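Side-chain contacts in bacillaene synthase decarboxylase PksI (Bacillus subtilis, PDB 4Q1K), which catalyses the decarboxylation of a carrier-tethered 3-methylglutaconyl group to a 3-methylcrotonyl moiety during biosynthesis of the antibiotic bacillaene: residues N46-E51 and D103-L108; T98-D103 and P157-T162. The protein carries 1 engineered substitution. All blocks are in the same frame, centred on the assembly; numbering follows the deposited sequence.

Interaction 1 (N46-E51 and D103-L108)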
loop_
_atom_site.group_PDB
_atom_site.type_symbol
_atom_site.label_atom_id
_atom_site.label_comp_id
_atom_site.label_asym_id
_atom_site.label_seq_id
_atom_site.Cartn_x
_atom_site.Cartn_y
_atom_site.Cartn_z
ATOM N N ASN B 46 -9.717 -29.576 3.060
ATOM C CA ASN B 46 -8.404 -28.887 3.055
ATOM C C ASN B 46 -8.052 -28.142 4.315
ATOM O O ASN B 46 -7.205 -27.242 4.322
ATOM C CB ASN B 46 -8.250 -27.986 1.789
ATOM C CG ASN B 46 -7.945 -28.773 0.544
ATOM O OD1 ASN B 46 -7.886 -28.195 -0.575
ATOM N ND2 ASN B 46 -7.791 -30.090 0.682
ATOM N N ALA B 47 -8.690 -28.512 5.456
ATOM C CA ALA B 47 -8.174 -28.022 6.722
ATOM C C ALA B 47 -6.877 -28.828 6.982
ATOM O O ALA B 47 -6.677 -29.894 6.324
ATOM C CB ALA B 47 -9.191 -28.184 7.846
ATOM N N PHE B 48 -6.036 -28.279 7.873
ATOM C CA PHE B 48 -4.693 -28.776 8.159
ATOM C C PHE B 48 -4.761 -30.009 9.032
ATOM O O PHE B 48 -4.309 -30.005 10.218
ATOM C CB PHE B 48 -3.857 -27.658 8.836
ATOM C CG PHE B 48 -3.471 -26.524 7.906
ATOM C CD1 PHE B 48 -3.103 -26.749 6.587
ATOM C CD2 PHE B 48 -3.415 -25.232 8.399
ATOM C CE1 PHE B 48 -2.674 -25.675 5.794
ATOM C CE2 PHE B 48 -3.024 -24.125 7.596
ATOM C CZ PHE B 48 -2.692 -24.345 6.295
ATOM N N SER B 49 -5.347 -31.037 8.460
ATOM C CA SER B 49 -5.325 -32.398 9.098
ATOM C C SER B 49 -3.835 -32.852 9.201
ATOM O O SER B 49 -2.922 -32.296 8.556
ATOM C CB SER B 49 -6.131 -33.322 8.206
ATOM O OG SER B 49 -5.388 -33.510 6.999
ATOM N N GLN B 50 -3.541 -33.868 10.019
ATOM C CA GLN B 50 -2.150 -34.379 10.077
ATOM C C GLN B 50 -1.709 -34.864 8.692
ATOM O O GLN B 50 -0.555 -34.628 8.282
ATOM C CB GLN B 50 -2.036 -35.592 11.088
ATOM C CG GLN B 50 -0.572 -35.910 11.399
ATOM C CD GLN B 50 0.133 -34.682 11.978
ATOM O OE1 GLN B 50 -0.295 -34.141 12.997
ATOM N NE2 GLN B 50 1.162 -34.183 11.300
ATOM N N GLU B 51 -2.648 -35.426 7.912
ATOM C CA GLU B 51 -2.273 -35.991 6.590
ATOM C C GLU B 51 -1.893 -34.823 5.627
ATOM O O GLU B 51 -0.872 -34.891 4.883
ATOM C CB GLU B 51 -3.410 -36.795 6.001
ATOM C CG GLU B 51 -3.660 -38.145 6.737
ATOM C CD GLU B 51 -4.514 -37.985 8.020
ATOM O OE1 GLU B 51 -5.219 -36.926 8.265
ATOM O OE2 GLU B 51 -4.461 -38.935 8.861
ATOM N N ASP B 103 4.294 -27.291 13.411
ATOM C CA ASP B 103 4.452 -27.777 12.066
ATOM C C ASP B 103 4.384 -26.479 11.335
ATOM O O ASP B 103 3.503 -25.686 11.601
ATOM C CB ASP B 103 3.252 -28.662 11.678
ATOM C CG ASP B 103 3.380 -30.095 12.215
ATOM O OD1 ASP B 103 4.381 -30.789 11.906
ATOM O OD2 ASP B 103 2.472 -30.523 12.948
ATOM N N ASN B 104 5.352 -26.181 10.501
ATOM C CA ASN B 104 5.259 -24.895 9.859
ATOM C C ASN B 104 4.692 -25.107 8.443
ATOM O O ASN B 104 5.338 -25.713 7.603
ATOM C CB ASN B 104 6.598 -24.167 9.846
ATOM C CG ASN B 104 6.569 -22.967 8.946
ATOM O OD1 ASN B 104 5.543 -22.697 8.286
ATOM N ND2 ASN B 104 7.675 -22.265 8.868
ATOM N N LEU B 105 3.455 -24.698 8.220
ATOM C CA LEU B 105 2.897 -24.757 6.906
ATOM C C LEU B 105 2.796 -23.310 6.415
ATOM O O LEU B 105 2.715 -23.077 5.232
ATOM C CB LEU B 105 1.509 -25.399 6.908
ATOM C CG LEU B 105 1.443 -26.797 7.530
ATOM C CD1 LEU B 105 0.008 -27.265 7.807
ATOM C CD2 LEU B 105 2.144 -27.720 6.532
ATOM N N TYR B 106 2.801 -22.332 7.323
ATOM C CA TYR B 106 2.508 -20.943 6.884
ATOM C C TYR B 106 3.539 -20.417 5.905
ATOM O O TYR B 106 3.192 -19.662 5.006
ATOM C CB TYR B 106 2.421 -19.949 8.068
ATOM C CG TYR B 106 3.531 -20.052 9.077
ATOM C CD1 TYR B 106 3.419 -20.954 10.149
ATOM C CD2 TYR B 106 4.652 -19.202 9.012
ATOM C CE1 TYR B 106 4.414 -21.062 11.087
ATOM C CE2 TYR B 106 5.655 -19.315 9.938
ATOM C CZ TYR B 106 5.499 -20.256 10.983
ATOM O OH TYR B 106 6.474 -20.408 11.921
ATOM N N SER B 107 4.791 -20.834 6.057
ATOM C CA SER B 107 5.851 -20.191 5.270
ATOM C C SER B 107 6.343 -21.088 4.127
ATOM O O SER B 107 7.348 -20.818 3.523
ATOM C CB SER B 107 7.014 -19.763 6.129
ATOM O OG SER B 107 7.721 -20.855 6.681
ATOM N N LEU B 108 5.631 -22.179 3.841
ATOM C CA LEU B 108 6.038 -23.019 2.720
ATOM C C LEU B 108 6.342 -22.249 1.445
ATOM O O LEU B 108 7.359 -22.565 0.789
ATOM C CB LEU B 108 4.941 -24.059 2.361
ATOM C CG LEU B 108 4.720 -25.178 3.433
ATOM C CD1 LEU B 108 3.443 -25.924 3.099
ATOM C CD2 LEU B 108 5.904 -26.128 3.483
#

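Interaction 2 (T98-D103 and P157-T162)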
loop_
_atom_site.group_PDB
_atom_site.type_symbol
_atom_site.label_atom_id
_atom_site.label_comp_id
_atom_site.label_asym_id
_atom_site.label_seq_id
_atom_site.Cartn_x
_atom_site.Cartn_y
_atom_site.Cartn_z
ATOM N N THR B 98 0.138 -27.880 22.097
ATOM C CA THR B 98 0.868 -27.641 20.870
ATOM C C THR B 98 0.855 -26.123 20.670
ATOM O O THR B 98 0.111 -25.397 21.364
ATOM C CB THR B 98 0.115 -28.289 19.662
ATOM O OG1 THR B 98 -1.219 -27.749 19.563
ATOM C CG2 THR B 98 -0.022 -29.814 19.820
ATOM N N LYS B 99 1.733 -25.654 19.791
ATOM C CA LYS B 99 1.806 -24.248 19.392
ATOM C C LYS B 99 1.746 -24.203 17.849
ATOM O O LYS B 99 2.041 -25.227 17.180
ATOM C CB LYS B 99 3.079 -23.581 19.896
ATOM C CG LYS B 99 3.574 -23.976 21.267
ATOM C CD LYS B 99 4.661 -23.015 21.728
ATOM C CE LYS B 99 5.830 -22.973 20.761
ATOM N NZ LYS B 99 6.620 -24.240 20.735
ATOM N N PHE B 100 1.358 -23.052 17.276
ATOM C CA PHE B 100 1.152 -23.005 15.798
ATOM C C PHE B 100 2.442 -23.215 15.034
ATOM O O PHE B 100 2.428 -23.641 13.891
ATOM C CB PHE B 100 0.428 -21.671 15.391
ATOM C CG PHE B 100 1.347 -20.464 15.270
ATOM C CD1 PHE B 100 2.131 -20.294 14.147
ATOM C CD2 PHE B 100 1.332 -19.421 16.230
ATOM C CE1 PHE B 100 2.951 -19.140 14.028
ATOM C CE2 PHE B 100 2.113 -18.285 16.090
ATOM C CZ PHE B 100 2.963 -18.152 14.999
ATOM N N THR B 101 3.575 -22.923 15.673
ATOM C CA THR B 101 4.875 -23.123 15.046
ATOM C C THR B 101 5.314 -24.617 15.026
ATOM O O THR B 101 6.324 -24.893 14.394
ATOM C CB THR B 101 5.976 -22.303 15.746
ATOM O OG1 THR B 101 5.857 -22.512 17.152
ATOM C CG2 THR B 101 5.817 -20.856 15.508
ATOM N N ASP B 102 4.550 -25.555 15.613
ATOM C CA ASP B 102 4.967 -26.959 15.710
ATOM C C ASP B 102 5.189 -27.584 14.339
ATOM O O ASP B 102 6.165 -28.306 14.106
ATOM C CB ASP B 102 4.012 -27.801 16.566
ATOM C CG ASP B 102 4.181 -27.528 18.071
ATOM O OD1 ASP B 102 5.150 -26.862 18.503
ATOM O OD2 ASP B 102 3.329 -27.966 18.823
ATOM N N ASP B 103 4.294 -27.291 13.411
ATOM C CA ASP B 103 4.452 -27.777 12.066
ATOM C C ASP B 103 4.384 -26.479 11.335
ATOM O O ASP B 103 3.503 -25.686 11.601
ATOM C CB ASP B 103 3.252 -28.662 11.678
ATOM C CG ASP B 103 3.380 -30.095 12.215
ATOM O OD1 ASP B 103 4.381 -30.789 11.906
ATOM O OD2 ASP B 103 2.472 -30.523 12.948
ATOM N N PRO B 157 -4.265 -13.434 15.865
ATOM C CA PRO B 157 -3.887 -14.178 14.658
ATOM C C PRO B 157 -2.469 -14.778 14.837
ATOM O O PRO B 157 -1.541 -14.078 15.292
ATOM C CB PRO B 157 -3.917 -13.095 13.570
ATOM C CG PRO B 157 -4.923 -12.062 14.065
ATOM C CD PRO B 157 -4.664 -12.051 15.572
ATOM N N GLY B 158 -2.281 -16.035 14.422
ATOM C CA GLY B 158 -0.903 -16.600 14.363
ATOM C C GLY B 158 -0.505 -16.853 12.911
ATOM O O GLY B 158 -0.978 -16.142 12.004
ATOM N N MET B 159 0.350 -17.844 12.679
ATOM C CA MET B 159 0.753 -18.210 11.322
ATOM C C MET B 159 1.272 -17.025 10.503
ATOM O O MET B 159 1.127 -16.994 9.281
ATOM C CB MET B 159 -0.407 -18.885 10.584
ATOM C CG MET B 159 -1.115 -19.959 11.394
ATOM S SD MET B 159 -0.452 -21.607 11.093
ATOM C CE MET B 159 -1.357 -22.073 9.619
ATOM N N GLY B 160 1.880 -16.059 11.183
ATOM C CA GLY B 160 2.481 -14.899 10.529
ATOM C C GLY B 160 1.433 -13.992 9.885
ATOM O O GLY B 160 1.833 -13.092 9.132
ATOM N N ALA B 161 0.158 -14.212 10.225
ATOM C CA ALA B 161 -0.932 -13.432 9.635
ATOM C C ALA B 161 -0.667 -11.951 9.916
ATOM O O ALA B 161 -0.992 -11.092 9.070
ATOM C CB ALA B 161 -2.244 -13.869 10.272
ATOM N N THR B 162 -0.140 -11.588 11.113
ATOM C CA THR B 162 -0.059 -10.097 11.364
ATOM C C THR B 162 1.082 -9.451 10.607
ATOM O O THR B 162 1.169 -8.213 10.519
ATOM C CB THR B 162 0.154 -9.804 12.898
ATOM O OG1 THR B 162 1.462 -10.327 13.299
ATOM C CG2 THR B 162 -0.941 -10.535 13.721
#

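Interaction 1 (N46-E51 and D103-L108)
One methyl group, CD1 of Leu105, makes essentially the whole hydrophobic contact with the ring of Phe48. It sits 3.6 Å from the ring centroid and 23° off the ring normal, a CH-pi contact over one face, displaced toward the rim so that its nearest atom is Phe48 CD1, 3.4 Å from Leu105 CD1. The two side chains arrive from opposite directions. Phe48 is the centre of an inverse gamma turn, closed by Ser49 N to Ala47 O at 2.8 Å, and its CG stands anti to the carbonyl carbon (chi1 -71°), which sends the ring across to the loop before helix 108-111. Thr53 of helix 50-65 packs against both partners. The 103-108 loop is braced internally by an Asx motif: Asn104 OD1 offers a lone pair, within the plane of its carbonyl, to Ser107 N at 3.0 Å, and Asn104 ND2 donates to Ser107 OG, which also bonds Asp111. At the outer margin Gln50 NE2 stays 4.2 Å from Asp103 OD2, too far for a bond. Gln50 turns to Asp54 and Asn104 to Ser107, and the two segments share no polar bond, so their cohesion rests on dispersion and CH-pi attraction.

Interaction 2 (T98-D103 and P157-T162)
Phe100 and Met159 bring the two backbones together, their CA atoms 6.6 Å apart, and each segment is folded on itself at that point. Residues 158-161 form a type I' beta turn, closed by Ala161 N to Gly158 O at 2.9 Å; Met159 and Gly160 both have positive phi, and Gly160 is the N-cap of helix 161-169. In the 98-103 segment, Asp102 N bonds Lys99 O at 3.0 Å, and Lys99 N returns a bond to Asp102 OD2 at 3.0 Å, reaching that oxygen from above the carboxylate plane; a long salt bridge, Lys99 NZ to Asp102 OD1 at 3.7 Å, joins the side chains of the same two residues. Phe100 lies in the bend so made. Its CG is held between the backbone N and the carbonyl carbon (chi1 82°), which lays the ring over the turn. Met159 N comes over one face, 3.2 Å from Phe100 CE1, and Gly158 CA lies over the same face, 4.1 Å from the ring centroid, in a CH-pi contact made possible by the lack of a side chain there. Thr101 CG2 lies over the other face, toward the rim. In this crotonase-like fold the contact borders the catalytic centre: the Phe100 ring meets that of the active-site His249, with planes at about 80°. Glu245, from the same helix 220-252, accepts from Gly160 N and also bonds Thr162 OG1, thereby tying the turn and the first residues of helix 161-169 to the helix that bears the histidine. The sulfur of Met159 makes an oblique Met-aromatic contact, 58° off the ring normal, with SD 4.2 Å from Phe100 CD1. Farther along, Thr162 OG1 hydrogen-bonds His229 of a second subunit, so helix 161-169 begins at the trimer interface.

The centres of the two interactions lie about 10 Å apart, and their segments alternate along the chain: 46-51, then the continuous run 98-108, then 157-162. The run between helices 87-94 and 108-111 serves both, sharing Asp103: its earlier half meets the turn before helix 161-169, its later half the entry to helix 50-65. The two contacts also touch directly, with Phe48 CE2 3.3 Å from Met159 CE and Tyr106 CE1 3.8 Å from Phe100 CE1. The side chains of Phe100 and His249 come within about 3 Å at their nearest atoms, whereas that of Phe48 is about 12 Å from the histidine's, so interaction 1 continues the packing away from the catalytic histidine.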